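Local coordinates for intimin (Escherichia coli O127:H6 str. E2348/69, PDB 6TQD), which serves as an outer-membrane adhesin whose extended passenger, built largely of immunoglobulin-like domains, probably holds the receptor-binding tip away from the bacterial surface, at residues S74-V79 / L95-V100; V110-F115 / A188-M193; T116-S121 / E128-T133. All coordinates share one frame; numbering follows the deposited sequence.

Contact 1 (S74-V79 / L95-V100); sequences SNVYKV and LLTITV
Lys78 and Thr97 face each other as a non-hydrogen-bonded pair of an antiparallel hairpin, and their side chains supply the bond that the backbone lacks there. The lysine chain is bent at its second torsion (chi2 -83°), which folds CD and CE back along the threonine until NZ donates to Thr97 OG1 at 2.9 Å. On its way the same chain lays CD against Leu95 CD1, 3.7 Å off, so its aliphatic part is used as well as its charge. Thr97 shares out its two branches: OG1 takes the ammonium, while CG2, anti to the backbone N, meets Val76 CG1 at 3.6 Å.

The other face, with Tyr77, Val79, Leu96 and Ile98, is buried and apolar. Val79 and Leu96 lie side by side, Val79 CG2 resting 3.7 Å from Leu96 CB and also approaching Ile98 CD1. The Tyr77 ring presents an edge to the partner strand, with Val100 CG2 3.7 Å from CE2 and the carbonyl oxygen of Ile98 also near the ring plane. Between the two faces the main chains are tightly zipped, as in the nearly straight bond from Val79 N to Leu96 O (2.9 Å, 178°).

Strand 14-17 runs parallel to strand 90-101 on its far side, helix 42-45 lays Leu44 against Tyr77, Val79 and Ile98, and Trp39 of strand 34-40 touches Val79 and Leu96.

Contact 2 (V110-F115 / A188-M193); sequences VGVTDF and AKTAEM
Strand 111-117 and the end of strand 182-189 approach without forming a beta bridge, their nearest CA atoms (Gly111 and Thr190) 5.8 Å apart, and a type I turn from Thr190 to Met193 brings side chains up to the first strand's backbone. Glu192, extended beyond CG, reaches over so that OE1 accepts from Val110 N at 2.9 Å; the bond is straight at hydrogen (171°), yet the N-H arrives from above the carboxylate plane. Met193, with CG beside its backbone N (chi1 -68°) and the next torsion extended, brings SD to 3.3 Å from Val112 N, a weak N-H...S bond. The same sulfur also receives a weak bond from Thr190 N, so one sulfur weakly joins the turn to the strand. Val112 CG2 fits against both Thr190 CG2 and SD, the latter 3.8 Å away.

Further along, the Ala188 methyl sits almost exactly over the centre of the Phe115 ring, CB 3.6 Å from the centroid, a CH-pi contact.

The two segments come from the facing sheets of the Ig-like sandwich. Ala188 rests on Val148 and Phe150 of strand 147-154, while Phe115 touches Ala134 of strand 130-138 and Ala199 of strand 197-205, whose Leu197 also meets Val112.

Contact 3 (T116-S121 / E128-T133); sequences TADKTS and EAITYT
An antiparallel strand pair of the bacterial Ig-like domain, 111-117 with 130-138, comes apart here, and side chains take over where the backbone pairing ends. Thr116 and Thr133 form a hydrogen-bonded pair, the shorter link running from Thr133 N to Thr116 O (2.8 Å). Next to it Ala117 and Tyr132 make a non-hydrogen-bonded pair in which the alanine methyl lies over one face of the tyrosine ring, CB 3.9 Å from the centroid and offset toward the rim. That methyl also touches Ile130 CG2 at 3.5 Å.

Asp118 then continues the pairing in two ways. Its N still donates to Thr131 O, while its carboxylate replaces the carbonyl that a regular strand would offer. With chi1 at 69°, CG lies between the backbone N and the carbonyl carbon, which turns OD1 back to accept from Thr131 N at 2.9 Å, the N-H coming from well above the carboxylate plane. A water binds beside it: it donates to Asp118 OD2 and Ala129 O and accepts from Thr131 OG1.

In the sandwich, this is where the chain leaves one sheet for the other. After 111-117 it enters strand 121-123, which runs parallel to 197-205, and then returns as 130-138; Ile130 and Tyr132 both touch Val202 of strand 197-205. Lys119 bridges the opening, its chain extended beyond CG so that NZ bonds Ala129 O and, at 2.9 Å, Glu128 OE1. The latter is a salt bridge using the anti lone pair of OE1. Glu128 is held by its other oxygen too, since OE2 accepts from Lys123 N.

Contact 1 lies in the first domain of the D00-D0 pair, and its hairpin, strands 76-85 and 90-101, closes before contact 2 opens in the Ig-like domain that follows. The centres of contacts 1 and 2 are 22 Å apart, their nearest atoms about 8 Å; contact 3 is farther from contact 1 still, 32 Å between centres. Contacts 2 and 3 share strand 111-117 and touch where Phe115 packs on Tyr132; residues 116-133 are nested within the loop that 110-115 and 188-193 close. Contact 2 joins the two sheets of the Ig-like domain, whereas contact 3 lies where the chain crosses between them. The separation of contact 1 is consistent with an extended juncture.

Contact 1 (S74-V79 / L95-V100)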
ATOM      1  N   SER A  74      -3.311   1.102   8.661  1.00 18.58           N
ATOM      2  CA  SER A  74      -3.075   2.339   7.932  1.00 19.05           C
ATOM      3  C   SER A  74      -1.909   2.188   6.964  1.00 15.45           C
ATOM      4  O   SER A  74      -2.013   2.543   5.779  1.00 13.97           O
ATOM      5  CB  SER A  74      -2.799   3.469   8.924  1.00 18.92           C
ATOM      6  OG  SER A  74      -2.023   4.482   8.331  1.00 19.42           O
ATOM      7  N   ASN A  75      -0.782   1.707   7.465  1.00 13.42           N
ATOM      8  CA  ASN A  75       0.459   1.552   6.702  1.00 10.23           C
ATOM      9  C   ASN A  75       1.010   2.875   6.184  1.00 10.86           C
ATOM     10  O   ASN A  75       1.823   2.884   5.267  1.00  8.28           O
ATOM     11  CB  ASN A  75       0.299   0.518   5.586  1.00 10.35           C
ATOM     12  CG  ASN A  75      -0.008  -0.841   6.133  1.00  9.78           C
ATOM     13  OD1 ASN A  75       0.814  -1.436   6.841  1.00 10.54           O
ATOM     14  ND2 ASN A  75      -1.216  -1.343   5.854  1.00 12.93           N
ATOM     15  N   VAL A  76       0.570   3.991   6.769  1.00 12.50           N
ATOM     16  CA  VAL A  76       1.100   5.314   6.483  1.00 11.65           C
ATOM     17  C   VAL A  76       1.697   5.861   7.771  1.00 11.70           C
ATOM     18  O   VAL A  76       1.052   5.825   8.821  1.00 11.99           O
ATOM     19  CB  VAL A  76       0.006   6.253   5.947  1.00 15.54           C
ATOM     20  CG1 VAL A  76       0.577   7.619   5.661  1.00 14.76           C
ATOM     21  CG2 VAL A  76      -0.601   5.686   4.681  1.00 14.63           C
ATOM     22  N   TYR A  77       2.924   6.363   7.690  1.00  7.91           N
ATOM     23  CA  TYR A  77       3.665   6.804   8.862  1.00 10.63           C
ATOM     24  C   TYR A  77       4.191   8.204   8.601  1.00  9.53           C
ATOM     25  O   TYR A  77       4.899   8.422   7.617  1.00 12.14           O
ATOM     26  CB  TYR A  77       4.819   5.845   9.165  1.00 11.45           C
ATOM     27  CG  TYR A  77       4.330   4.437   9.358  1.00 10.12           C
ATOM     28  CD1 TYR A  77       3.871   4.012  10.593  1.00 11.38           C
ATOM     29  CD2 TYR A  77       4.288   3.557   8.299  1.00 10.53           C
ATOM     30  CE1 TYR A  77       3.392   2.732  10.776  1.00 14.15           C
ATOM     31  CE2 TYR A  77       3.815   2.262   8.470  1.00 11.52           C
ATOM     32  CZ  TYR A  77       3.376   1.863   9.705  1.00 11.91           C
ATOM     33  OH  TYR A  77       2.893   0.590   9.887  1.00 11.54           O
ATOM     34  N   LYS A  78       3.845   9.142   9.475  1.00  8.64           N
ATOM     35  CA  LYS A  78       4.258  10.532   9.340  1.00  9.27           C
ATOM     36  C   LYS A  78       5.386  10.764  10.333  1.00  9.59           C
ATOM     37  O   LYS A  78       5.216  10.528  11.538  1.00 11.40           O
ATOM     38  CB  LYS A  78       3.097  11.475   9.656  1.00 13.27           C
ATOM     39  CG  LYS A  78       1.868  11.294   8.772  1.00 17.99           C
ATOM     40  CD  LYS A  78       1.961  12.009   7.450  1.00 22.46           C
ATOM     41  CE  LYS A  78       0.674  11.838   6.646  1.00 27.54           C
ATOM     42  NZ  LYS A  78       0.764  12.458   5.295  1.00 29.96           N
ATOM     43  N   VAL A  79       6.548  11.195   9.830  1.00  8.15           N
ATOM     44  CA  VAL A  79       7.710  11.474  10.660  1.00  7.41           C
ATOM     45  C   VAL A  79       8.184  12.887  10.325  1.00  8.38           C
ATOM     46  O   VAL A  79       7.827  13.458   9.294  1.00  7.64           O
ATOM     47  CB  VAL A  79       8.851  10.461  10.437  1.00  8.67           C
ATOM     48  CG1 VAL A  79       8.357   9.036  10.666  1.00  9.66           C
ATOM     49  CG2 VAL A  79       9.413  10.599   9.027  1.00 10.93           C
ATOM     50  N   LEU A  95       7.801  17.520   7.434  1.00  8.79           N
ATOM     51  CA  LEU A  95       7.096  16.256   7.381  1.00 10.04           C
ATOM     52  C   LEU A  95       7.618  15.394   6.245  1.00  9.42           C
ATOM     53  O   LEU A  95       7.844  15.862   5.123  1.00 12.04           O
ATOM     54  CB  LEU A  95       5.611  16.539   7.151  1.00 11.68           C
ATOM     55  CG  LEU A  95       4.697  15.346   6.893  1.00 13.11           C
ATOM     56  CD1 LEU A  95       4.653  14.443   8.105  1.00 12.83           C
ATOM     57  CD2 LEU A  95       3.313  15.847   6.524  1.00 16.50           C
ATOM     58  N   LEU A  96       7.831  14.125   6.558  1.00  8.43           N
ATOM     59  CA  LEU A  96       8.078  13.071   5.586  1.00  7.99           C
ATOM     60  C   LEU A  96       7.021  12.002   5.820  1.00  7.44           C
ATOM     61  O   LEU A  96       6.828  11.564   6.958  1.00  8.39           O
ATOM     62  CB  LEU A  96       9.465  12.469   5.785  1.00  8.98           C
ATOM     63  CG  LEU A  96       9.830  11.183   5.045  1.00  8.95           C
ATOM     64  CD1 LEU A  96       9.834  11.386   3.536  1.00  9.17           C
ATOM     65  CD2 LEU A  96      11.171  10.635   5.503  1.00 11.26           C
ATOM     66  N   THR A  97       6.345  11.587   4.753  1.00  8.44           N
ATOM     67  CA  THR A  97       5.325  10.551   4.817  1.00  8.32           C
ATOM     68  C   THR A  97       5.883   9.276   4.201  1.00  9.05           C
ATOM     69  O   THR A  97       6.415   9.299   3.081  1.00 10.17           O
ATOM     70  CB  THR A  97       4.049  10.999   4.107  1.00 11.43           C
ATOM     71  OG1 THR A  97       3.574  12.222   4.702  1.00 14.84           O
ATOM     72  CG2 THR A  97       2.958   9.931   4.210  1.00 13.47           C
ATOM     73  N   ILE A  98       5.785   8.183   4.945  1.00  7.38           N
ATOM     74  CA  ILE A  98       6.299   6.882   4.534  1.00  8.85           C
ATOM     75  C   ILE A  98       5.110   5.935   4.436  1.00  9.53           C
ATOM     76  O   ILE A  98       4.387   5.729   5.419  1.00 10.82           O
ATOM     77  CB  ILE A  98       7.346   6.363   5.530  1.00 10.21           C
ATOM     78  CG1 ILE A  98       8.537   7.337   5.578  1.00 11.34           C
ATOM     79  CG2 ILE A  98       7.792   4.940   5.188  1.00 11.54           C
ATOM     80  CD1 ILE A  98       9.455   7.142   6.761  1.00 15.46           C
ATOM     81  N   THR A  99       4.905   5.369   3.254  1.00  9.55           N
ATOM     82  CA  THR A  99       3.816   4.430   3.011  1.00  7.90           C
ATOM     83  C   THR A  99       4.411   3.063   2.719  1.00  8.95           C
ATOM     84  O   THR A  99       5.325   2.941   1.897  1.00  9.66           O
ATOM     85  CB  THR A  99       2.960   4.896   1.841  1.00  9.99           C
ATOM     86  OG1 THR A  99       2.444   6.207   2.132  1.00 13.26           O
ATOM     87  CG2 THR A  99       1.792   3.948   1.617  1.00 12.30           C
ATOM     88  N   VAL A 100       3.872   2.041   3.369  1.00  8.07           N
ATOM     89  CA  VAL A 100       4.392   0.682   3.318  1.00  7.28           C
ATOM     90  C   VAL A 100       3.429  -0.148   2.483  1.00 11.55           C
ATOM     91  O   VAL A 100       2.222  -0.200   2.771  1.00 11.74           O
ATOM     92  CB  VAL A 100       4.536   0.095   4.732  1.00  8.63           C
ATOM     93  CG1 VAL A 100       4.970  -1.356   4.668  1.00 10.24           C
ATOM     94  CG2 VAL A 100       5.532   0.910   5.524  1.00 10.88           C
TER

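Contact 2 (V110-F115 / A188-M193)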
ATOM      1  N   VAL A 110      -0.873   1.314 -10.350  1.00  9.07           N
ATOM      2  CA  VAL A 110      -2.319   1.295 -10.119  1.00  8.66           C
ATOM      3  C   VAL A 110      -2.719  -0.181 -10.124  1.00 10.17           C
ATOM      4  O   VAL A 110      -2.800  -0.799 -11.184  1.00 11.51           O
ATOM      5  CB  VAL A 110      -3.077   2.099 -11.171  1.00  8.66           C
ATOM      6  CG1 VAL A 110      -4.575   1.970 -10.956  1.00  7.66           C
ATOM      7  CG2 VAL A 110      -2.641   3.567 -11.134  1.00 10.47           C
ATOM      8  N   GLY A 111      -2.951  -0.751  -8.943  1.00  7.72           N
ATOM      9  CA  GLY A 111      -3.123  -2.183  -8.829  1.00  7.88           C
ATOM     10  C   GLY A 111      -4.172  -2.558  -7.798  1.00  7.67           C
ATOM     11  O   GLY A 111      -4.501  -1.789  -6.894  1.00  7.29           O
ATOM     12  N   VAL A 112      -4.690  -3.774  -7.953  1.00  6.43           N
ATOM     13  CA  VAL A 112      -5.626  -4.340  -6.981  1.00  7.94           C
ATOM     14  C   VAL A 112      -4.851  -4.695  -5.720  1.00  8.99           C
ATOM     15  O   VAL A 112      -3.899  -5.486  -5.756  1.00 14.32           O
ATOM     16  CB  VAL A 112      -6.317  -5.583  -7.550  1.00  8.37           C
ATOM     17  CG1 VAL A 112      -7.272  -6.188  -6.506  1.00 11.26           C
ATOM     18  CG2 VAL A 112      -7.063  -5.254  -8.826  1.00  8.88           C
ATOM     19  N   THR A 113      -5.251  -4.117  -4.593  1.00  9.25           N
ATOM     20  CA  THR A 113      -4.586  -4.420  -3.330  1.00 10.63           C
ATOM     21  C   THR A 113      -5.335  -5.432  -2.477  1.00 13.51           C
ATOM     22  O   THR A 113      -4.724  -6.058  -1.607  1.00 16.10           O
ATOM     23  CB  THR A 113      -4.388  -3.144  -2.500  1.00 14.39           C
ATOM     24  OG1 THR A 113      -5.659  -2.519  -2.270  1.00 17.63           O
ATOM     25  CG2 THR A 113      -3.478  -2.167  -3.216  1.00 16.59           C
ATOM     26  N   ASP A 114      -6.635  -5.580  -2.684  1.00 11.91           N
ATOM     27  CA  ASP A 114      -7.459  -6.468  -1.881  1.00 14.04           C
ATOM     28  C   ASP A 114      -8.556  -7.005  -2.787  1.00  9.97           C
ATOM     29  O   ASP A 114      -9.076  -6.275  -3.638  1.00 11.06           O
ATOM     30  CB  ASP A 114      -8.105  -5.719  -0.714  1.00 17.53           C
ATOM     31  CG  ASP A 114      -7.086  -5.084   0.207  1.00 29.18           C
ATOM     32  OD1 ASP A 114      -6.578  -5.779   1.110  1.00 34.20           O
ATOM     33  OD2 ASP A 114      -6.797  -3.884   0.022  1.00 33.18           O
ATOM     34  N   PHE A 115      -8.915  -8.276  -2.601  1.00  9.52           N
ATOM     35  CA  PHE A 115     -10.008  -8.875  -3.366  1.00 10.72           C
ATOM     36  C   PHE A 115     -10.649  -9.907  -2.439  1.00 11.42           C
ATOM     37  O   PHE A 115     -10.076 -10.978  -2.208  1.00 13.11           O
ATOM     38  CB  PHE A 115      -9.505  -9.509  -4.656  1.00  9.59           C
ATOM     39  CG  PHE A 115     -10.598  -9.928  -5.601  1.00  9.52           C
ATOM     40  CD1 PHE A 115     -11.678  -9.090  -5.843  1.00  9.44           C
ATOM     41  CD2 PHE A 115     -10.530 -11.135  -6.274  1.00  9.36           C
ATOM     42  CE1 PHE A 115     -12.676  -9.461  -6.723  1.00  9.05           C
ATOM     43  CE2 PHE A 115     -11.530 -11.513  -7.151  1.00  9.47           C
ATOM     44  CZ  PHE A 115     -12.603 -10.670  -7.377  1.00  9.67           C
ATOM     45  N   ALA A 188      -8.818 -10.854  -9.668  1.00 10.87           N
ATOM     46  CA  ALA A 188      -9.056  -9.485 -10.105  1.00 10.09           C
ATOM     47  C   ALA A 188      -7.743  -8.875 -10.594  1.00  9.62           C
ATOM     48  O   ALA A 188      -6.691  -9.100  -9.998  1.00  9.72           O
ATOM     49  CB  ALA A 188      -9.583  -8.643  -8.925  1.00  9.80           C
ATOM     50  N   LYS A 189      -7.825  -8.082 -11.658  1.00  9.10           N
ATOM     51  CA  LYS A 189      -6.620  -7.509 -12.246  1.00  8.66           C
ATOM     52  C   LYS A 189      -6.920  -6.164 -12.888  1.00  8.63           C
ATOM     53  O   LYS A 189      -7.999  -5.942 -13.442  1.00  9.21           O
ATOM     54  CB  LYS A 189      -6.031  -8.467 -13.292  1.00  9.05           C
ATOM     55  CG  LYS A 189      -4.642  -8.075 -13.808  1.00 10.48           C
ATOM     56  CD  LYS A 189      -4.133  -9.031 -14.876  1.00 11.53           C
ATOM     57  CE  LYS A 189      -2.797  -8.587 -15.460  1.00 14.31           C
ATOM     58  NZ  LYS A 189      -2.891  -7.320 -16.251  1.00 15.51           N
ATOM     59  N   THR A 190      -5.942  -5.259 -12.804  1.00  8.70           N
ATOM     60  CA  THR A 190      -5.954  -4.011 -13.553  1.00  6.72           C
ATOM     61  C   THR A 190      -4.856  -4.043 -14.613  1.00  6.64           C
ATOM     62  O   THR A 190      -3.931  -4.872 -14.577  1.00  8.27           O
ATOM     63  CB  THR A 190      -5.747  -2.806 -12.630  1.00 11.11           C
ATOM     64  OG1 THR A 190      -4.501  -2.961 -11.946  1.00 13.03           O
ATOM     65  CG2 THR A 190      -6.884  -2.680 -11.640  1.00 13.22           C
ATOM     66  N   ALA A 191      -4.946  -3.094 -15.547  1.00  9.48           N
ATOM     67  CA  ALA A 191      -4.108  -3.130 -16.748  1.00  8.70           C
ATOM     68  C   ALA A 191      -2.610  -3.125 -16.431  1.00  7.34           C
ATOM     69  O   ALA A 191      -1.841  -3.820 -17.104  1.00  9.86           O
ATOM     70  CB  ALA A 191      -4.448  -1.938 -17.654  1.00 14.64           C
ATOM     71  N   GLU A 192      -2.183  -2.349 -15.428  1.00  8.22           N
ATOM     72  CA  GLU A 192      -0.753  -2.222 -15.146  1.00  8.00           C
ATOM     73  C   GLU A 192      -0.167  -3.442 -14.433  1.00  8.40           C
ATOM     74  O   GLU A 192       1.058  -3.622 -14.448  1.00  8.06           O
ATOM     75  CB  GLU A 192      -0.465  -0.967 -14.311  1.00  9.29           C
ATOM     76  CG  GLU A 192      -0.687   0.350 -15.030  1.00  9.84           C
ATOM     77  CD  GLU A 192      -0.379   1.569 -14.162  1.00 13.68           C
ATOM     78  OE1 GLU A 192       0.159   1.422 -13.039  1.00 14.79           O
ATOM     79  OE2 GLU A 192      -0.698   2.697 -14.598  1.00 18.70           O
ATOM     80  N   MET A 193      -0.992  -4.263 -13.783  1.00  7.17           N
ATOM     81  CA  MET A 193      -0.476  -5.390 -13.019  1.00  7.28           C
ATOM     82  C   MET A 193       0.128  -6.439 -13.942  1.00  9.65           C
ATOM     83  O   MET A 193      -0.301  -6.615 -15.089  1.00 11.16           O
ATOM     84  CB  MET A 193      -1.601  -6.040 -12.213  1.00  7.70           C
ATOM     85  CG  MET A 193      -2.123  -5.169 -11.101  1.00  8.79           C
ATOM     86  SD  MET A 193      -3.593  -5.802 -10.333  1.00  9.39           S
ATOM     87  CE  MET A 193      -3.033  -7.194  -9.393  1.00 10.00           C
TER

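Contact 3 (T116-S121 / E128-T133)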
ATOM      1  N   THR A 116     -11.817  -9.564  -1.906  1.00 12.75           N
ATOM      2  CA  THR A 116     -12.443 -10.337  -0.846  1.00 14.50           C
ATOM      3  C   THR A 116     -13.900 -10.611  -1.190  1.00 15.34           C
ATOM      4  O   THR A 116     -14.536  -9.870  -1.945  1.00 14.36           O
ATOM      5  CB  THR A 116     -12.392  -9.584   0.493  1.00 16.96           C
ATOM      6  OG1 THR A 116     -13.044  -8.314   0.367  1.00 19.06           O
ATOM      7  CG2 THR A 116     -10.950  -9.350   0.913  1.00 16.60           C
ATOM      8  N   ALA A 117     -14.416 -11.685  -0.617  1.00 16.54           N
ATOM      9  CA  ALA A 117     -15.804 -12.088  -0.788  1.00 15.89           C
ATOM     10  C   ALA A 117     -16.593 -11.852   0.495  1.00 16.32           C
ATOM     11  O   ALA A 117     -16.042 -11.883   1.601  1.00 17.65           O
ATOM     12  CB  ALA A 117     -15.880 -13.565  -1.174  1.00 16.96           C
ATOM     13  N   ASP A 118     -17.894 -11.617   0.339  1.00 16.26           N
ATOM     14  CA  ASP A 118     -18.746 -11.392   1.495  1.00 17.61           C
ATOM     15  C   ASP A 118     -19.105 -12.676   2.228  1.00 18.32           C
ATOM     16  O   ASP A 118     -19.614 -12.606   3.353  1.00 21.25           O
ATOM     17  CB  ASP A 118     -20.027 -10.637   1.107  1.00 19.10           C
ATOM     18  CG  ASP A 118     -20.975 -11.464   0.262  1.00 21.21           C
ATOM     19  OD1 ASP A 118     -20.518 -12.410  -0.408  1.00 18.27           O
ATOM     20  OD2 ASP A 118     -22.197 -11.169   0.294  1.00 24.08           O
ATOM     21  N   LYS A 119     -18.844 -13.840   1.638  1.00 18.29           N
ATOM     22  CA  LYS A 119     -19.161 -15.116   2.263  1.00 19.38           C
ATOM     23  C   LYS A 119     -18.054 -16.105   1.949  1.00 18.95           C
ATOM     24  O   LYS A 119     -17.403 -16.012   0.907  1.00 20.53           O
ATOM     25  CB  LYS A 119     -20.465 -15.710   1.716  1.00 22.42           C
ATOM     26  CG  LYS A 119     -21.647 -14.783   1.756  1.00 22.28           C
ATOM     27  CD  LYS A 119     -22.774 -15.322   0.897  1.00 19.87           C
ATOM     28  CE  LYS A 119     -23.939 -14.358   0.876  1.00 22.84           C
ATOM     29  NZ  LYS A 119     -25.039 -14.857   0.022  1.00 18.50           N
ATOM     30  N   THR A 120     -17.860 -17.071   2.847  1.00 20.80           N
ATOM     31  CA  THR A 120     -16.888 -18.133   2.617  1.00 24.13           C
ATOM     32  C   THR A 120     -17.521 -19.358   1.980  1.00 22.09           C
ATOM     33  O   THR A 120     -16.801 -20.229   1.476  1.00 21.60           O
ATOM     34  CB  THR A 120     -16.228 -18.545   3.937  1.00 29.18           C
ATOM     35  OG1 THR A 120     -17.219 -19.043   4.841  1.00 30.13           O
ATOM     36  CG2 THR A 120     -15.504 -17.359   4.565  1.00 32.96           C
ATOM     37  N   SER A 121     -18.844 -19.446   2.000  1.00 22.60           N
ATOM     38  CA  SER A 121     -19.549 -20.590   1.445  1.00 23.95           C
ATOM     39  C   SER A 121     -20.929 -20.136   0.990  1.00 21.66           C
ATOM     40  O   SER A 121     -21.448 -19.105   1.437  1.00 20.21           O
ATOM     41  CB  SER A 121     -19.636 -21.744   2.451  1.00 25.28           C
ATOM     42  OG  SER A 121     -20.431 -21.398   3.570  1.00 29.03           O
ATOM     43  N   GLU A 128     -27.683 -18.725  -5.055  1.00 19.98           N
ATOM     44  CA  GLU A 128     -27.071 -17.917  -4.010  1.00 19.55           C
ATOM     45  C   GLU A 128     -25.792 -17.269  -4.534  1.00 20.04           C
ATOM     46  O   GLU A 128     -24.954 -17.935  -5.139  1.00 18.06           O
ATOM     47  CB  GLU A 128     -26.747 -18.718  -2.755  1.00 20.41           C
ATOM     48  CG  GLU A 128     -26.233 -17.772  -1.659  1.00 20.03           C
ATOM     49  CD  GLU A 128     -26.012 -18.411  -0.305  1.00 22.07           C
ATOM     50  OE1 GLU A 128     -25.733 -17.647   0.648  1.00 21.54           O
ATOM     51  OE2 GLU A 128     -26.099 -19.651  -0.182  1.00 22.71           O
ATOM     52  N   ALA A 129     -25.662 -15.969  -4.302  1.00 17.57           N
ATOM     53  CA  ALA A 129     -24.549 -15.193  -4.824  1.00 16.41           C
ATOM     54  C   ALA A 129     -23.515 -14.949  -3.740  1.00 16.20           C
ATOM     55  O   ALA A 129     -23.850 -14.633  -2.594  1.00 16.65           O
ATOM     56  CB  ALA A 129     -25.050 -13.847  -5.350  1.00 16.32           C
ATOM     57  N   ILE A 130     -22.247 -15.100  -4.121  1.00 15.58           N
ATOM     58  CA  ILE A 130     -21.109 -14.601  -3.352  1.00 15.14           C
ATOM     59  C   ILE A 130     -20.630 -13.336  -4.048  1.00 14.91           C
ATOM     60  O   ILE A 130     -20.322 -13.357  -5.245  1.00 14.13           O
ATOM     61  CB  ILE A 130     -19.993 -15.649  -3.272  1.00 15.30           C
ATOM     62  CG1 ILE A 130     -20.492 -16.906  -2.544  1.00 16.51           C
ATOM     63  CG2 ILE A 130     -18.764 -15.063  -2.584  1.00 16.90           C
ATOM     64  CD1 ILE A 130     -19.464 -18.018  -2.460  1.00 20.10           C
ATOM     65  N   THR A 131     -20.570 -12.229  -3.311  1.00 13.77           N
ATOM     66  CA  THR A 131     -20.214 -10.939  -3.890  1.00 13.61           C
ATOM     67  C   THR A 131     -18.777 -10.601  -3.528  1.00 12.75           C
ATOM     68  O   THR A 131     -18.406 -10.610  -2.348  1.00 12.65           O
ATOM     69  CB  THR A 131     -21.148  -9.834  -3.410  1.00 15.49           C
ATOM     70  OG1 THR A 131     -22.495 -10.179  -3.774  1.00 15.38           O
ATOM     71  CG2 THR A 131     -20.778  -8.510  -4.041  1.00 15.89           C
ATOM     72  N   TYR A 132     -17.988 -10.282  -4.543  1.00 11.54           N
ATOM     73  CA  TYR A 132     -16.575  -9.957  -4.388  1.00 11.01           C
ATOM     74  C   TYR A 132     -16.366  -8.463  -4.564  1.00 11.55           C
ATOM     75  O   TYR A 132     -17.020  -7.824  -5.386  1.00 10.45           O
ATOM     76  CB  TYR A 132     -15.737 -10.692  -5.430  1.00 10.70           C
ATOM     77  CG  TYR A 132     -15.603 -12.178  -5.211  1.00 11.37           C
ATOM     78  CD1 TYR A 132     -16.641 -13.053  -5.516  1.00 12.71           C
ATOM     79  CD2 TYR A 132     -14.425 -12.714  -4.716  1.00 11.45           C
ATOM     80  CE1 TYR A 132     -16.503 -14.421  -5.315  1.00 13.58           C
ATOM     81  CE2 TYR A 132     -14.280 -14.074  -4.515  1.00 12.29           C
ATOM     82  CZ  TYR A 132     -15.322 -14.926  -4.821  1.00 13.81           C
ATOM     83  OH  TYR A 132     -15.196 -16.288  -4.629  1.00 15.00           O
ATOM     84  N   THR A 133     -15.417  -7.916  -3.804  1.00 10.12           N
ATOM     85  CA  THR A 133     -15.064  -6.507  -3.872  1.00  9.54           C
ATOM     86  C   THR A 133     -13.561  -6.425  -4.081  1.00  9.06           C
ATOM     87  O   THR A 133     -12.797  -6.974  -3.287  1.00  9.31           O
ATOM     88  CB  THR A 133     -15.447  -5.772  -2.584  1.00 10.46           C
ATOM     89  OG1 THR A 133     -16.855  -5.881  -2.359  1.00 12.93           O
ATOM     90  CG2 THR A 133     -15.064  -4.295  -2.680  1.00  9.75           C
TER
HETATM   91  O   HOH W   1     -23.711 -11.903  -1.980  1.00 15.06           O
HETATM   92  O   HOH W   2     -24.411 -18.146   2.652  1.00 30.60           O